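Local structure of ChrR-like cupin domain-containing protein (Ralstonia eutropha JMP134, 3EBR) at residues 15-20 / 138-143; 43-48 / 110-115; 56-61 / 116-121. The protein is of unknown function but has the ChrR-like cupin beta-barrel fold, related to proteins that often bind a metal, and assembles as four chains. All coordinates share one frame; numbering follows the deposited sequence.

From the N terminus the chain passes 15-20, the loop leading into strand 20-21, and helix 133-146, near the C terminus, comes back to pack on it: contact 1 thus encloses both other contacts along the sequence. Inside that span, strand 42-49 pairs with strand 108-115 in contact 2, and strand 58-60 pairs with strand 118-121 in contact 3. Their segments alternate along the chain, so these two loops cross, each contact lying in a different one of the two antiparallel sheets. Contact 1 touches contact 2 where Trp-19 packs on Leu-46 and Lys-48, and contact 2 meets contact 3 where Val-114 and Ala-115 approach His-60. Contacts 1 and 3 do not touch.

Contact 1: residues 15-20 / 138-143; sequences NDTPWM and DRYLNY
Met-20, present as selenomethionine, lays its CB over one face of the Tyr-143 ring, 3.9 Å from the centroid of that ring and displaced toward the rim, a CH-pi contact. The two side chains slide past each other in opposite directions, and SE of Met-20 stands obliquely 4.9 Å from the Tyr-143 centroid as a Met-aromatic contact. With its CG held between backbone N and carbonyl carbon (chi1 59°), the long, flexible Met-20 chain can reach the helix itself, where SE lies 3.9 Å from CA of Tyr-140. The methylene part of Arg-139 flanks it, while the guanidinium group turns to Glu-131 and the carbonyl of Ala-23.

Pro-18 is a compact apolar wedge that needs no hydrogen-bond partner for its backbone N. Its CG comes within 3.5 Å of CE1 of Tyr-143, and its CD sits 4.1 Å from CE1 of Tyr-140, whose side chain it crosses at about a right angle. Tyr-143 suits its place by the broad ring that takes Met-20 and Pro-18. Tyr-140 also uses its hydroxyl: OH of Tyr-140 meets a water at 2.8 Å that donates to O of Asp-16, and it is also hydrogen-bonded to the backbone N of Lys-152.

This is a helix that follows the last strand of a cupin barrel, packed against the loop entering edge strand 20-21.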
loop_
_atom_site.group_PDB
_atom_site.type_symbol
_atom_site.label_atom_id
_atom_site.label_comp_id
_atom_site.label_asym_id
_atom_site.label_seq_id
_atom_site.Cartn_x
_atom_site.Cartn_y
_atom_site.Cartn_z
ATOM N N ASN A 15 19.857 11.599 14.762
ATOM C CA ASN A 15 21.341 11.545 14.726
ATOM C C ASN A 15 21.922 10.082 14.763
ATOM O O ASN A 15 23.034 9.879 15.245
ATOM C CB ASN A 15 21.988 12.571 15.729
ATOM C CG ASN A 15 21.367 12.563 17.106
ATOM O OD1 ASN A 15 20.679 11.624 17.483
ATOM N ND2 ASN A 15 21.584 13.636 17.851
ATOM N N ASP A 16 21.151 9.099 14.271
ATOM C CA ASP A 16 21.578 7.683 14.103
ATOM C C ASP A 16 21.597 7.275 12.598
ATOM O O ASP A 16 21.777 6.095 12.259
ATOM C CB ASP A 16 20.707 6.723 14.926
ATOM C CG ASP A 16 20.908 6.863 16.429
ATOM O OD1 ASP A 16 21.922 7.434 16.898
ATOM O OD2 ASP A 16 20.039 6.347 17.156
ATOM N N THR A 17 21.417 8.263 11.717
ATOM C CA THR A 17 21.441 8.123 10.276
ATOM C C THR A 17 22.029 9.478 9.817
ATOM O O THR A 17 21.513 10.532 10.209
ATOM C CB THR A 17 20.064 7.787 9.692
ATOM O OG1 THR A 17 20.165 7.787 8.266
ATOM C CG2 THR A 17 18.998 8.784 10.129
ATOM N N PRO A 18 23.119 9.469 9.018
ATOM C CA PRO A 18 23.708 10.766 8.661
ATOM C C PRO A 18 23.039 11.581 7.549
ATOM O O PRO A 18 22.381 11.019 6.670
ATOM C CB PRO A 18 25.115 10.367 8.172
ATOM C CG PRO A 18 24.952 9.044 7.601
ATOM C CD PRO A 18 23.876 8.355 8.403
ATOM N N TRP A 19 23.199 12.911 7.646
ATOM C CA TRP A 19 22.775 13.841 6.615
ATOM C C TRP A 19 23.854 13.630 5.589
ATOM O O TRP A 19 25.024 13.535 5.963
ATOM C CB TRP A 19 22.780 15.312 7.015
ATOM C CG TRP A 19 21.589 15.810 7.716
ATOM C CD1 TRP A 19 21.463 16.097 9.036
ATOM C CD2 TRP A 19 20.335 16.131 7.106
ATOM N NE1 TRP A 19 20.199 16.581 9.296
ATOM C CE2 TRP A 19 19.484 16.613 8.125
ATOM C CE3 TRP A 19 19.846 16.058 5.787
ATOM C CZ2 TRP A 19 18.153 17.003 7.876
ATOM C CZ3 TRP A 19 18.527 16.451 5.534
ATOM C CH2 TRP A 19 17.695 16.922 6.577
HETATM N N MSE A 20 23.491 13.566 4.317
HETATM C CA MSE A 20 24.474 13.351 3.261
HETATM C C MSE A 20 24.087 14.066 1.974
HETATM O O MSE A 20 22.901 14.191 1.692
HETATM C CB MSE A 20 24.635 11.855 3.009
HETATM C CG MSE A 20 23.351 11.104 2.581
HETATM SE SE MSE A 20 23.630 9.201 2.352
HETATM C CE MSE A 20 24.854 9.351 1.253
ATOM N N ASP A 138 22.424 2.429 -2.429
ATOM C CA ASP A 138 23.803 2.580 -2.926
ATOM C C ASP A 138 24.436 3.822 -2.331
ATOM O O ASP A 138 25.541 3.743 -1.818
ATOM C CB ASP A 138 23.895 2.660 -4.469
ATOM C CG ASP A 138 23.653 1.312 -5.180
ATOM O OD1 ASP A 138 23.512 0.248 -4.531
ATOM O OD2 ASP A 138 23.628 1.324 -6.431
ATOM N N ARG A 139 23.718 4.943 -2.374
ATOM C CA ARG A 139 24.199 6.208 -1.809
ATOM C C ARG A 139 24.414 6.098 -0.285
ATOM O O ARG A 139 25.468 6.490 0.204
ATOM C CB ARG A 139 23.234 7.340 -2.178
ATOM C CG ARG A 139 23.557 8.720 -1.613
ATOM C CD ARG A 139 22.632 9.874 -1.958
ATOM N NE ARG A 139 22.463 10.125 -3.387
ATOM C CZ ARG A 139 21.586 9.518 -4.191
ATOM N NH1 ARG A 139 20.756 8.561 -3.766
ATOM N NH2 ARG A 139 21.552 9.862 -5.469
ATOM N N TYR A 140 23.430 5.547 0.431
ATOM C CA TYR A 140 23.522 5.357 1.891
ATOM C C TYR A 140 24.732 4.488 2.264
ATOM O O TYR A 140 25.540 4.891 3.098
ATOM C CB TYR A 140 22.212 4.782 2.463
ATOM C CG TYR A 140 22.297 4.474 3.944
ATOM C CD1 TYR A 140 22.231 5.498 4.895
ATOM C CD2 TYR A 140 22.449 3.158 4.399
ATOM C CE1 TYR A 140 22.327 5.221 6.266
ATOM C CE2 TYR A 140 22.548 2.873 5.763
ATOM C CZ TYR A 140 22.479 3.905 6.693
ATOM O OH TYR A 140 22.578 3.626 8.040
ATOM N N LEU A 141 24.870 3.335 1.612
ATOM C CA LEU A 141 26.006 2.427 1.853
ATOM C C LEU A 141 27.354 2.996 1.355
ATOM O O LEU A 141 28.371 2.723 1.989
ATOM C CB LEU A 141 25.738 1.036 1.250
ATOM C CG LEU A 141 24.566 0.222 1.822
ATOM C CD1 LEU A 141 24.336 -1.023 0.983
ATOM C CD2 LEU A 141 24.790 -0.147 3.285
ATOM N N ASN A 142 27.374 3.742 0.239
ATOM C CA ASN A 142 28.626 4.368 -0.281
ATOM C C ASN A 142 29.182 5.452 0.663
ATOM O O ASN A 142 30.397 5.540 0.833
ATOM C CB ASN A 142 28.474 4.957 -1.708
ATOM C CG ASN A 142 28.372 3.888 -2.821
ATOM O OD1 ASN A 142 28.847 2.757 -2.690
ATOM N ND2 ASN A 142 27.747 4.272 -3.932
ATOM N N TYR A 143 28.299 6.274 1.243
ATOM C CA TYR A 143 28.695 7.322 2.208
ATOM C C TYR A 143 29.197 6.701 3.497
ATOM O O TYR A 143 30.187 7.180 4.057
ATOM C CB TYR A 143 27.528 8.260 2.500
ATOM C CG TYR A 143 27.735 9.357 3.538
ATOM C CD1 TYR A 143 27.568 9.106 4.908
ATOM C CD2 TYR A 143 28.028 10.664 3.153
ATOM C CE1 TYR A 143 27.749 10.116 5.863
ATOM C CE2 TYR A 143 28.205 11.683 4.103
ATOM C CZ TYR A 143 28.067 11.399 5.453
ATOM O OH TYR A 143 28.240 12.396 6.385
HETATM O O HOH W 1 23.635 5.253 10.007
#

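Contact 2: residues 43-48 / 110-115; sequences TITLLK and TFNIVA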
loop_
_atom_site.group_PDB
_atom_site.type_symbol
_atom_site.label_atom_id
_atom_site.label_comp_id
_atom_site.label_asym_id
_atom_site.label_seq_id
_atom_site.Cartn_x
_atom_site.Cartn_y
_atom_site.Cartn_z
ATOM N N THR A 43 10.719 4.684 0.279
ATOM C CA THR A 43 11.759 5.322 1.076
ATOM C C THR A 43 11.127 6.412 1.937
ATOM O O THR A 43 10.168 7.054 1.511
ATOM C CB THR A 43 12.880 5.953 0.248
ATOM O OG1 THR A 43 12.336 7.013 -0.522
ATOM C CG2 THR A 43 13.517 4.925 -0.672
ATOM N N ILE A 44 11.645 6.559 3.159
ATOM C CA ILE A 44 11.224 7.574 4.126
ATOM C C ILE A 44 12.480 8.410 4.343
ATOM O O ILE A 44 13.516 7.863 4.716
ATOM C CB ILE A 44 10.703 7.000 5.446
ATOM C CG1 ILE A 44 9.457 6.131 5.218
ATOM C CG2 ILE A 44 10.355 8.134 6.406
ATOM C CD1 ILE A 44 8.879 5.506 6.499
ATOM N N THR A 45 12.414 9.706 4.058
ATOM C CA THR A 45 13.567 10.598 4.208
ATOM C C THR A 45 13.249 12.025 4.611
ATOM O O THR A 45 12.103 12.441 4.540
ATOM C CB THR A 45 14.322 10.756 2.843
ATOM O OG1 THR A 45 13.420 11.294 1.867
ATOM C CG2 THR A 45 14.874 9.448 2.319
ATOM N N LEU A 46 14.278 12.723 5.090
ATOM C CA LEU A 46 14.247 14.161 5.371
ATOM C C LEU A 46 15.078 14.641 4.207
ATOM O O LEU A 46 16.044 13.963 3.833
ATOM C CB LEU A 46 14.847 14.586 6.702
ATOM C CG LEU A 46 13.990 14.432 7.959
ATOM C CD1 LEU A 46 14.846 14.593 9.190
ATOM C CD2 LEU A 46 12.831 15.431 7.959
ATOM N N LEU A 47 14.711 15.777 3.629
ATOM C CA LEU A 47 15.413 16.335 2.479
ATOM C C LEU A 47 15.601 17.828 2.710
ATOM O O LEU A 47 14.612 18.541 2.790
ATOM C CB LEU A 47 14.585 16.034 1.230
ATOM C CG LEU A 47 15.086 16.308 -0.184
ATOM C CD1 LEU A 47 16.336 15.493 -0.505
ATOM C CD2 LEU A 47 13.976 15.983 -1.170
ATOM N N LYS A 48 16.855 18.277 2.872
ATOM C CA LYS A 48 17.217 19.690 3.103
ATOM C C LYS A 48 17.651 20.294 1.775
ATOM O O LYS A 48 18.387 19.652 1.014
ATOM C CB LYS A 48 18.319 19.833 4.171
ATOM C CG LYS A 48 18.914 21.251 4.392
ATOM C CD LYS A 48 19.853 21.302 5.611
ATOM N N THR A 110 12.039 18.963 4.333
ATOM C CA THR A 110 10.784 18.233 4.091
ATOM C C THR A 110 10.891 16.769 4.477
ATOM O O THR A 110 11.917 16.156 4.220
ATOM C CB THR A 110 10.358 18.282 2.601
ATOM O OG1 THR A 110 11.350 17.642 1.784
ATOM C CG2 THR A 110 10.154 19.724 2.137
ATOM N N PHE A 111 9.828 16.231 5.083
ATOM C CA PHE A 111 9.727 14.828 5.481
ATOM C C PHE A 111 8.934 14.204 4.353
ATOM O O PHE A 111 7.781 14.556 4.162
ATOM C CB PHE A 111 9.037 14.649 6.823
ATOM C CG PHE A 111 8.827 13.213 7.193
ATOM C CD1 PHE A 111 9.906 12.425 7.565
ATOM C CD2 PHE A 111 7.552 12.650 7.198
ATOM C CE1 PHE A 111 9.730 11.096 7.912
ATOM C CE2 PHE A 111 7.367 11.311 7.561
ATOM C CZ PHE A 111 8.462 10.534 7.905
ATOM N N ASN A 112 9.556 13.267 3.640
ATOM C CA ASN A 112 8.995 12.628 2.464
ATOM C C ASN A 112 8.830 11.130 2.597
ATOM O O ASN A 112 9.694 10.488 3.177
ATOM C CB ASN A 112 9.964 12.857 1.314
ATOM C CG ASN A 112 10.462 14.272 1.260
ATOM O OD1 ASN A 112 9.691 15.216 1.112
ATOM N ND2 ASN A 112 11.768 14.428 1.394
ATOM N N ILE A 113 7.726 10.596 2.065
ATOM C CA ILE A 113 7.435 9.167 2.028
ATOM C C ILE A 113 7.153 8.961 0.552
ATOM O O ILE A 113 6.080 9.322 0.086
ATOM C CB ILE A 113 6.269 8.745 2.903
ATOM C CG1 ILE A 113 6.566 9.128 4.350
ATOM C CG2 ILE A 113 6.025 7.238 2.758
ATOM C CD1 ILE A 113 5.616 8.554 5.309
ATOM N N VAL A 114 8.135 8.418 -0.166
ATOM C CA VAL A 114 8.074 8.208 -1.595
ATOM C C VAL A 114 7.935 6.731 -1.946
ATOM O O VAL A 114 8.808 5.957 -1.597
ATOM C CB VAL A 114 9.364 8.781 -2.251
ATOM C CG1 VAL A 114 9.373 8.561 -3.741
ATOM C CG2 VAL A 114 9.493 10.269 -1.947
ATOM N N ALA A 115 6.852 6.373 -2.644
ATOM C CA ALA A 115 6.577 5.016 -3.087
ATOM C C ALA A 115 6.861 4.992 -4.580
ATOM O O ALA A 115 6.284 5.782 -5.295
ATOM C CB ALA A 115 5.142 4.653 -2.825
#
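Asn-112 and Thr-45 face each other across two neighbouring antiparallel strands of the cupin barrel. The CB of Asn-112 lies 3.8 Å from OG1 of Thr-45, and its CG lies 4.1 Å from O of Thr-45. Beyond this the amide divides. ND2 comes up against Leu-47, nearest its CB at 3.2 Å and then CD2, the two side chains crossing at about a right angle, whereas OD1 stays on its own strand and accepts a hydrogen bond from OG1 of Thr-110. With CG anti to the carbonyl carbon (chi1 -45°), the amide is directed along the sheet toward Thr-110 and Leu-47. Thr-45 and Thr-110 put small side chains beside Asn-112, and the Thr-110 hydroxyl, bonded to OD1, helps to set the amide's rotation.

Backbone bonds hold the register in pairs at Thr-43 with Val-114, Thr-45 with Asn-112 and Leu-47 with Thr-110. The bond from N of Asn-112 to O of Thr-45, 2.8 Å long, is almost straight at 177°.

The paired residues on the other face, Ile-44, Leu-46, Phe-111 and Ile-113, are all apolar, as suits a buried interface with the third subunit: its Ile-65 packs on Ile-44, its Tyr-67 stacks on Phe-111, and Ile-113 meets Ile-113 of that chain. CG1 of Ile-44 packs 4.3 Å from CG1 of Ile-113, and the side chains of Ile-44 and Phe-111 cross at a slant, CG2 of Ile-44 meeting CE1 and CZ of the ring. At the edge of the Phe-111 ring, near its plane, comes CD2 of Leu-46, 4.0 Å from CB of Phe-111.

Contact 3: residues 56-61 / 116-121; sequences PRHHHT and GELLYL
His-58 carries its CG between backbone N and carbonyl carbon (chi1 64°), while Leu-118 holds its CG anti to the carbonyl carbon (chi1 -68°); the two side chains therefore lie side by side, with CD2 of His-58 3.6 Å from CD2 of Leu-118. The rings of His-58 and Tyr-120 form an offset edge-to-face pair, the His-58 edge toward the Tyr-120 face, centroids 6.0 Å apart. Pro-56 adds its CG, part of a puckered apolar ring, at 3.6 Å from CD1 of Tyr-120.

The strands are antiparallel, and His-59 exchanges two backbone bonds with Leu-119. His-58 and His-60 project from the same face in a His-x-His pattern that resembles the first conserved motif of cupins, whose histidines bind a metal in many relatives. Here one of two modelled conformers of His-60 engages backbone carbonyls, NE2 bonding to O of Thr-63 and ND1 weakly to O of Glu-117. His-59 points to the other face, where its NE2 bonds to Glu-117 of the fourth subunit and Leu-119 packs on Leu-119 of that chain.

At the strand ends, OG1 of Thr-61 accepts a hydrogen bond from N of Glu-117, 2.8 Å long, and N of Thr-61 returns a 3.1 Å bond to O of Glu-117. Gly-116, with a positive phi of 97°, has no side chain to collide with that hydroxyl. At the other end CD1 of Leu-121 lies over the Arg-57 guanidinium, 3.5 Å from NH1 of Arg-57.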
loop_
_atom_site.group_PDB
_atom_site.type_symbol
_atom_site.label_atom_id
_atom_site.label_comp_id
_atom_site.label_asym_id
_atom_site.label_seq_id
_atom_site.Cartn_x
_atom_site.Cartn_y
_atom_site.Cartn_z
ATOM N N PRO A 56 15.354 19.598 -10.772
ATOM C CA PRO A 56 14.911 19.014 -12.047
ATOM C C PRO A 56 13.494 18.480 -12.051
ATOM O O PRO A 56 12.988 18.083 -11.003
ATOM C CB PRO A 56 15.893 17.852 -12.257
ATOM C CG PRO A 56 16.288 17.476 -10.914
ATOM C CD PRO A 56 16.422 18.763 -10.179
ATOM N N ARG A 57 12.868 18.532 -13.228
ATOM C CA ARG A 57 11.523 18.036 -13.395
ATOM C C ARG A 57 11.630 16.518 -13.326
ATOM O O ARG A 57 12.575 15.934 -13.871
ATOM C CB ARG A 57 10.892 18.488 -14.712
ATOM C CG ARG A 57 9.405 18.095 -14.847
ATOM C CD ARG A 57 8.724 18.865 -15.967
ATOM N NE ARG A 57 9.394 18.657 -17.255
ATOM C CZ ARG A 57 9.055 17.794 -18.223
ATOM N NH1 ARG A 57 7.975 17.008 -18.154
ATOM N NH2 ARG A 57 9.809 17.748 -19.320
ATOM N N HIS A 58 10.709 15.903 -12.600
ATOM C CA HIS A 58 10.687 14.461 -12.459
ATOM C C HIS A 58 9.287 13.937 -12.671
ATOM O O HIS A 58 8.319 14.637 -12.386
ATOM C CB HIS A 58 11.199 14.011 -11.074
ATOM C CG HIS A 58 10.359 14.465 -9.911
ATOM N ND1 HIS A 58 10.682 15.560 -9.142
ATOM C CD2 HIS A 58 9.223 13.952 -9.374
ATOM C CE1 HIS A 58 9.780 15.705 -8.186
ATOM N NE2 HIS A 58 8.878 14.748 -8.310
ATOM N N HIS A 59 9.215 12.722 -13.202
ATOM C CA HIS A 59 7.992 11.976 -13.401
ATOM C C HIS A 59 8.130 10.971 -12.295
ATOM O O HIS A 59 9.215 10.388 -12.171
ATOM C CB HIS A 59 7.968 11.258 -14.737
ATOM C CG HIS A 59 6.779 10.369 -14.937
ATOM N ND1 HIS A 59 5.682 10.746 -15.681
ATOM C CD2 HIS A 59 6.522 9.115 -14.500
ATOM C CE1 HIS A 59 4.803 9.761 -15.696
ATOM N NE2 HIS A 59 5.287 8.762 -14.984
ATOM N N HIS A 60 7.069 10.780 -11.507
ATOM C CA HIS A 60 7.069 9.817 -10.404
ATOM C C HIS A 60 6.038 8.709 -10.663
ATOM O O HIS A 60 4.885 9.001 -10.989
ATOM C CB HIS A 60 6.833 10.511 -9.065
ATOM C CG HIS A 60 6.927 9.575 -7.911
ATOM N ND1 HIS A 60 8.043 8.805 -7.680
ATOM C CD2 HIS A 60 6.068 9.302 -6.909
ATOM C CE1 HIS A 60 7.851 8.067 -6.607
ATOM N NE2 HIS A 60 6.665 8.359 -6.109
ATOM N N THR A 61 6.464 7.450 -10.495
ATOM C CA THR A 61 5.620 6.274 -10.741
ATOM C C THR A 61 4.561 5.901 -9.690
ATOM O O THR A 61 3.553 5.290 -10.056
ATOM C CB THR A 61 6.537 5.041 -10.992
ATOM O OG1 THR A 61 7.377 4.818 -9.855
ATOM C CG2 THR A 61 7.415 5.264 -12.233
ATOM N N GLY A 116 7.752 4.119 -5.042
ATOM C CA GLY A 116 8.095 4.004 -6.465
ATOM C C GLY A 116 9.347 4.778 -6.836
ATOM O O GLY A 116 10.041 5.321 -5.961
ATOM N N GLU A 117 9.600 4.863 -8.143
ATOM C CA GLU A 117 10.786 5.524 -8.676
ATOM C C GLU A 117 10.524 6.944 -9.136
ATOM O O GLU A 117 9.400 7.273 -9.489
ATOM C CB GLU A 117 11.330 4.735 -9.863
ATOM C CG GLU A 117 11.539 3.265 -9.576
ATOM C CD GLU A 117 12.320 2.544 -10.647
ATOM O OE1 GLU A 117 12.421 3.031 -11.796
ATOM O OE2 GLU A 117 12.824 1.458 -10.333
ATOM N N LEU A 118 11.587 7.756 -9.125
ATOM C CA LEU A 118 11.598 9.154 -9.570
ATOM C C LEU A 118 12.395 9.180 -10.875
ATOM O O LEU A 118 13.612 9.024 -10.838
ATOM C CB LEU A 118 12.239 10.080 -8.530
ATOM C CG LEU A 118 11.528 10.332 -7.200
ATOM C CD1 LEU A 118 12.444 11.074 -6.238
ATOM C CD2 LEU A 118 10.260 11.114 -7.418
ATOM N N LEU A 119 11.714 9.355 -12.006
ATOM C CA LEU A 119 12.332 9.411 -13.338
ATOM C C LEU A 119 12.578 10.879 -13.695
ATOM O O LEU A 119 11.633 11.594 -14.005
ATOM C CB LEU A 119 11.428 8.730 -14.371
ATOM C CG LEU A 119 11.023 7.273 -14.093
ATOM C CD1 LEU A 119 9.990 6.804 -15.116
ATOM C CD2 LEU A 119 12.231 6.349 -14.078
ATOM N N TYR A 120 13.834 11.327 -13.637
ATOM C CA TYR A 120 14.196 12.730 -13.941
ATOM C C TYR A 120 14.190 12.939 -15.448
ATOM O O TYR A 120 14.656 12.064 -16.176
ATOM C CB TYR A 120 15.532 13.107 -13.293
ATOM C CG TYR A 120 15.418 13.047 -11.784
ATOM C CD1 TYR A 120 14.967 14.151 -11.055
ATOM C CD2 TYR A 120 15.696 11.871 -11.087
ATOM C CE1 TYR A 120 14.828 14.094 -9.661
ATOM C CE2 TYR A 120 15.561 11.809 -9.712
ATOM C CZ TYR A 120 15.129 12.915 -8.992
ATOM O OH TYR A 120 15.000 12.840 -7.616
ATOM N N LEU A 121 13.677 14.099 -15.885
ATOM C CA LEU A 121 13.517 14.438 -17.306
ATOM C C LEU A 121 14.255 15.669 -17.835
ATOM O O LEU A 121 14.612 16.549 -17.056
ATOM C CB LEU A 121 12.024 14.667 -17.576
ATOM C CG LEU A 121 11.030 13.560 -17.202
ATOM C CD1 LEU A 121 9.621 14.039 -17.499
ATOM C CD2 LEU A 121 11.306 12.259 -17.928
#